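Local coordinates for type IV pilin protein (Neisseria meningitidis, PDB 5V0M) that is a non-core minor pilin of type IV pili, probably incorporated into the pilus fibre and contributing to its role in cell adhesion, at residues V54-N66 against G72-T84. Sequence-based numbering, arbitrary orientation.
Sequences VSPDHFTLQADPN and GETCVVTLNDGGT. With GOL (glycerol), chain B.
Strands 59-65 and 76-80 pair as an antiparallel beta hairpin, the two inner strands of the four-stranded sheet that packs on helix 3-30 in this pilin fold. Reciprocal backbone hydrogen bonds join Leu61 to Leu79 and Ala63 to Val77; the straightest runs from Ala63 N to Val77 O (2.7 Å). The side chains of these four residues share the face turned to the helix, where Ala63 meets Val12 and Val77 meets Leu16, so apolar types suit them. On the other face Thr60, Gln62, Thr78 and Asn80 are polar and partly exposed. There chi1 of -178° swings Gln62 CG onto Val76 CG1 (3.5 Å), and the extended chain carries NE2 to the syn lone pair of Asp64 OD2; a water links Thr60 OG1 to Asn80 ND2.

Beyond the strand end, Asp81 N bonds to Phe59 O, and its carboxylate in turn accepts Phe59 N on OD1 (3.0 Å), from above its plane. OD2 accepts a hydrogen bond from His58 ND1 (2.8 Å), lying close to the ring plane. Asp81 CB lies over one face of the Phe59 ring, 3.7 Å from its centroid, a CH-pi contact. At the other end Pro65, lacking an N-H, packs CB on Glu73 CG (3.8 Å), while the Glu73 carboxylate pairs with Arg5 and accepts Cys75 N. Two protein donors, one per oxygen, would probably stabilise the negative charge of Asp81.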
loop_
_atom_site.group_PDB
_atom_site.type_symbol
_atom_site.label_atom_id
_atom_site.label_comp_id
_atom_site.label_asym_id
_atom_site.label_seq_id
_atom_site.Cartn_x
_atom_site.Cartn_y
_atom_site.Cartn_z
ATOM N N VAL A 54 11.075 6.257 2.919
ATOM C CA VAL A 54 12.126 5.256 3.065
ATOM C C VAL A 54 13.240 5.857 3.897
ATOM O O VAL A 54 13.747 6.937 3.573
ATOM C CB VAL A 54 12.710 4.800 1.715
ATOM C CG1 VAL A 54 13.838 3.781 1.938
ATOM C CG2 VAL A 54 11.625 4.220 0.836
ATOM N N SER A 55 13.626 5.156 4.943
ATOM C CA SER A 55 14.784 5.534 5.740
ATOM C C SER A 55 15.580 4.254 5.970
ATOM O O SER A 55 15.173 3.180 5.521
ATOM C CB SER A 55 14.333 6.189 7.044
ATOM O OG SER A 55 13.676 5.258 7.865
ATOM N N PRO A 56 16.733 4.303 6.633
ATOM C CA PRO A 56 17.493 3.056 6.810
ATOM C C PRO A 56 16.716 1.945 7.492
ATOM O O PRO A 56 16.818 0.788 7.065
ATOM C CB PRO A 56 18.726 3.511 7.603
ATOM C CG PRO A 56 18.859 4.972 7.242
ATOM C CD PRO A 56 17.455 5.478 7.127
ATOM N N ASP A 57 15.954 2.254 8.547
ATOM C CA ASP A 57 15.284 1.234 9.345
ATOM C C ASP A 57 13.757 1.251 9.277
ATOM O O ASP A 57 13.119 0.442 9.968
ATOM C CB ASP A 57 15.725 1.341 10.807
ATOM C CG ASP A 57 17.209 1.207 10.962
ATOM O OD1 ASP A 57 17.785 0.292 10.331
ATOM O OD2 ASP A 57 17.777 2.048 11.683
ATOM N N HIS A 58 13.156 2.115 8.458
ATOM C CA HIS A 58 11.705 2.194 8.393
ATOM C C HIS A 58 11.257 2.495 6.966
ATOM O O HIS A 58 12.004 3.044 6.151
ATOM C CB HIS A 58 11.188 3.286 9.323
ATOM C CG HIS A 58 11.442 3.019 10.774
ATOM N ND1 HIS A 58 10.948 1.909 11.423
ATOM C CD2 HIS A 58 12.144 3.717 11.698
ATOM C CE1 HIS A 58 11.336 1.935 12.688
ATOM N NE2 HIS A 58 12.057 3.026 12.880
ATOM N N PHE A 59 10.002 2.152 6.678
ATOM C CA PHE A 59 9.402 2.529 5.407
ATOM C C PHE A 59 7.899 2.701 5.569
ATOM O O PHE A 59 7.291 2.196 6.509
ATOM C CB PHE A 59 9.672 1.506 4.302
ATOM C CG PHE A 59 9.032 0.181 4.551
ATOM C CD1 PHE A 59 9.769 -0.875 5.055
ATOM C CD2 PHE A 59 7.675 -0.027 4.307
ATOM C CE1 PHE A 59 9.179 -2.106 5.292
ATOM C CE2 PHE A 59 7.089 -1.263 4.558
ATOM C CZ PHE A 59 7.844 -2.297 5.044
ATOM N N THR A 60 7.311 3.427 4.627
ATOM C CA THR A 60 5.860 3.495 4.472
ATOM C C THR A 60 5.539 3.253 3.010
ATOM O O THR A 60 6.068 3.950 2.125
ATOM C CB THR A 60 5.288 4.835 4.919
ATOM O OG1 THR A 60 5.591 5.050 6.299
ATOM C CG2 THR A 60 3.774 4.854 4.754
ATOM N N LEU A 61 4.702 2.256 2.769
ATOM C CA LEU A 61 4.103 2.002 1.473
ATOM C C LEU A 61 2.808 2.772 1.360
ATOM O O LEU A 61 2.057 2.894 2.333
ATOM C CB LEU A 61 3.781 0.520 1.368
ATOM C CG LEU A 61 5.000 -0.373 1.226
ATOM C CD1 LEU A 61 4.743 -1.787 1.722
ATOM C CD2 LEU A 61 5.435 -0.366 -0.229
ATOM N N GLN A 62 2.513 3.258 0.158
ATOM C CA GLN A 62 1.267 3.965 -0.101
ATOM C C GLN A 62 0.610 3.464 -1.371
ATOM O O GLN A 62 1.265 3.337 -2.412
ATOM C CB GLN A 62 1.534 5.465 -0.230
ATOM C CG GLN A 62 0.298 6.339 -0.460
ATOM C CD GLN A 62 0.605 7.813 -0.287
ATOM O OE1 GLN A 62 1.032 8.258 0.787
ATOM N NE2 GLN A 62 0.419 8.577 -1.345
ATOM N N ALA A 63 -0.696 3.209 -1.295
ATOM C CA ALA A 63 -1.530 2.797 -2.424
ATOM C C ALA A 63 -2.480 3.941 -2.741
ATOM O O ALA A 63 -3.362 4.266 -1.934
ATOM C CB ALA A 63 -2.311 1.535 -2.075
ATOM N N ASP A 64 -2.294 4.572 -3.925
ATOM C CA ASP A 64 -3.161 5.628 -4.404
ATOM C C ASP A 64 -4.091 5.056 -5.462
ATOM O O ASP A 64 -3.628 4.316 -6.343
ATOM C CB ASP A 64 -2.339 6.755 -5.037
ATOM C CG ASP A 64 -1.627 7.622 -4.000
ATOM O OD1 ASP A 64 -2.287 8.553 -3.481
ATOM O OD2 ASP A 64 -0.451 7.357 -3.696
ATOM N N PRO A 65 -5.383 5.362 -5.438
ATOM C CA PRO A 65 -6.296 4.790 -6.427
ATOM C C PRO A 65 -5.927 5.178 -7.851
ATOM O O PRO A 65 -5.537 6.308 -8.145
ATOM C CB PRO A 65 -7.679 5.331 -6.020
ATOM C CG PRO A 65 -7.435 6.406 -5.059
ATOM C CD PRO A 65 -6.087 6.181 -4.451
ATOM N N ASN A 66 -6.097 4.220 -8.745
ATOM C CA ASN A 66 -5.823 4.441 -10.155
ATOM C C ASN A 66 -7.103 4.944 -10.808
ATOM O O ASN A 66 -8.072 4.191 -10.877
ATOM C CB ASN A 66 -5.406 3.123 -10.772
ATOM C CG ASN A 66 -5.100 3.231 -12.222
ATOM O OD1 ASN A 66 -5.702 4.023 -12.941
ATOM N ND2 ASN A 66 -4.185 2.392 -12.681
ATOM N N GLY A 72 -13.500 7.357 -8.973
ATOM C CA GLY A 72 -14.424 7.458 -7.874
ATOM C C GLY A 72 -13.859 7.001 -6.535
ATOM O O GLY A 72 -14.307 7.499 -5.496
ATOM N N GLU A 73 -12.894 6.067 -6.525
ATOM C CA GLU A 73 -12.226 5.702 -5.272
ATOM C C GLU A 73 -11.290 6.821 -4.868
ATOM O O GLU A 73 -10.453 7.254 -5.662
ATOM C CB GLU A 73 -11.402 4.427 -5.437
ATOM C CG GLU A 73 -10.710 3.968 -4.161
ATOM C CD GLU A 73 -11.696 3.678 -3.061
ATOM O OE1 GLU A 73 -12.440 2.671 -3.143
ATOM O OE2 GLU A 73 -11.782 4.498 -2.124
ATOM N N THR A 74 -11.422 7.278 -3.621
ATOM C CA THR A 74 -10.506 8.270 -3.084
ATOM C C THR A 74 -9.665 7.768 -1.924
ATOM O O THR A 74 -8.797 8.503 -1.441
ATOM C CB THR A 74 -11.238 9.559 -2.660
ATOM O OG1 THR A 74 -11.925 9.371 -1.423
ATOM C CG2 THR A 74 -12.196 10.051 -3.732
ATOM N N CYS A 75 -9.890 6.560 -1.452
ATOM C CA CYS A 75 -9.147 6.089 -0.295
ATOM C C CYS A 75 -7.704 5.802 -0.649
ATOM O O CYS A 75 -7.402 5.038 -1.577
ATOM C CB CYS A 75 -9.794 4.850 0.301
ATOM S SG CYS A 75 -11.390 5.244 1.087
ATOM N N VAL A 76 -6.810 6.394 0.122
ATOM C CA VAL A 76 -5.383 6.124 0.038
ATOM C C VAL A 76 -5.019 5.241 1.213
ATOM O O VAL A 76 -5.331 5.574 2.364
ATOM C CB VAL A 76 -4.592 7.435 0.081
ATOM C CG1 VAL A 76 -3.103 7.173 0.106
ATOM C CG2 VAL A 76 -4.948 8.303 -1.119
ATOM N N VAL A 77 -4.335 4.138 0.949
ATOM C CA VAL A 77 -4.038 3.143 1.967
ATOM C C VAL A 77 -2.538 3.145 2.201
ATOM O O VAL A 77 -1.755 3.141 1.242
ATOM C CB VAL A 77 -4.536 1.754 1.541
ATOM C CG1 VAL A 77 -4.348 0.723 2.672
ATOM C CG2 VAL A 77 -6.001 1.803 1.042
ATOM N N THR A 78 -2.123 3.145 3.467
ATOM C CA THR A 78 -0.700 3.132 3.829
ATOM C C THR A 78 -0.387 1.953 4.735
ATOM O O THR A 78 -1.224 1.498 5.507
ATOM C CB THR A 78 -0.263 4.416 4.521
ATOM O OG1 THR A 78 -1.044 4.630 5.706
ATOM C CG2 THR A 78 -0.423 5.599 3.591
ATOM N N LEU A 79 0.844 1.470 4.660
ATOM C CA LEU A 79 1.292 0.368 5.504
ATOM C C LEU A 79 2.759 0.606 5.801
ATOM O O LEU A 79 3.547 0.797 4.870
ATOM C CB LEU A 79 1.156 -0.979 4.803
ATOM C CG LEU A 79 1.794 -2.174 5.506
ATOM C CD1 LEU A 79 1.135 -2.447 6.871
ATOM C CD2 LEU A 79 1.711 -3.409 4.662
ATOM N N ASN A 80 3.135 0.609 7.071
ATOM C CA ASN A 80 4.528 0.846 7.409
ATOM C C ASN A 80 5.168 -0.429 7.938
ATOM O O ASN A 80 4.523 -1.466 8.082
ATOM C CB ASN A 80 4.689 2.055 8.342
ATOM C CG ASN A 80 4.074 1.852 9.724
ATOM O OD1 ASN A 80 3.909 0.725 10.203
ATOM N ND2 ASN A 80 3.741 2.968 10.374
ATOM N N ASP A 81 6.478 -0.336 8.169
ATOM C CA ASP A 81 7.248 -1.511 8.553
ATOM C C ASP A 81 6.887 -2.010 9.945
ATOM O O ASP A 81 7.175 -3.169 10.261
ATOM C CB ASP A 81 8.738 -1.186 8.501
ATOM C CG ASP A 81 9.109 -0.127 9.475
ATOM O OD1 ASP A 81 8.820 1.065 9.229
ATOM O OD2 ASP A 81 9.732 -0.484 10.509
ATOM N N GLY A 82 6.254 -1.173 10.771
ATOM C CA GLY A 82 5.736 -1.615 12.051
ATOM C C GLY A 82 4.430 -2.367 11.979
ATOM O O GLY A 82 3.932 -2.863 12.994
ATOM N N GLY A 83 3.852 -2.481 10.791
ATOM C CA GLY A 83 2.603 -3.184 10.633
ATOM C C GLY A 83 1.365 -2.331 10.741
ATOM O O GLY A 83 0.257 -2.878 10.712
ATOM N N THR A 84 1.497 -1.022 10.869
ATOM C CA THR A 84 0.329 -0.154 10.938
ATOM C C THR A 84 -0.223 0.032 9.532
ATOM O O THR A 84 0.457 0.592 8.663
ATOM C CB THR A 84 0.693 1.213 11.511
ATOM O OG1 THR A 84 1.208 1.053 12.834
ATOM C CG2 THR A 84 -0.523 2.140 11.564
HETATM C C1 GOL B . 12.291 -4.629 9.776
HETATM O O1 GOL B . 11.558 -4.730 8.576
HETATM C C2 GOL B . 12.199 -3.189 10.249
HETATM O O2 GOL B . 10.900 -2.963 10.761
HETATM C C3 GOL B . 13.246 -2.941 11.317
HETATM O O3 GOL B . 13.157 -1.596 11.745
HETATM O O HOH W 1 3.907 5.437 8.639
#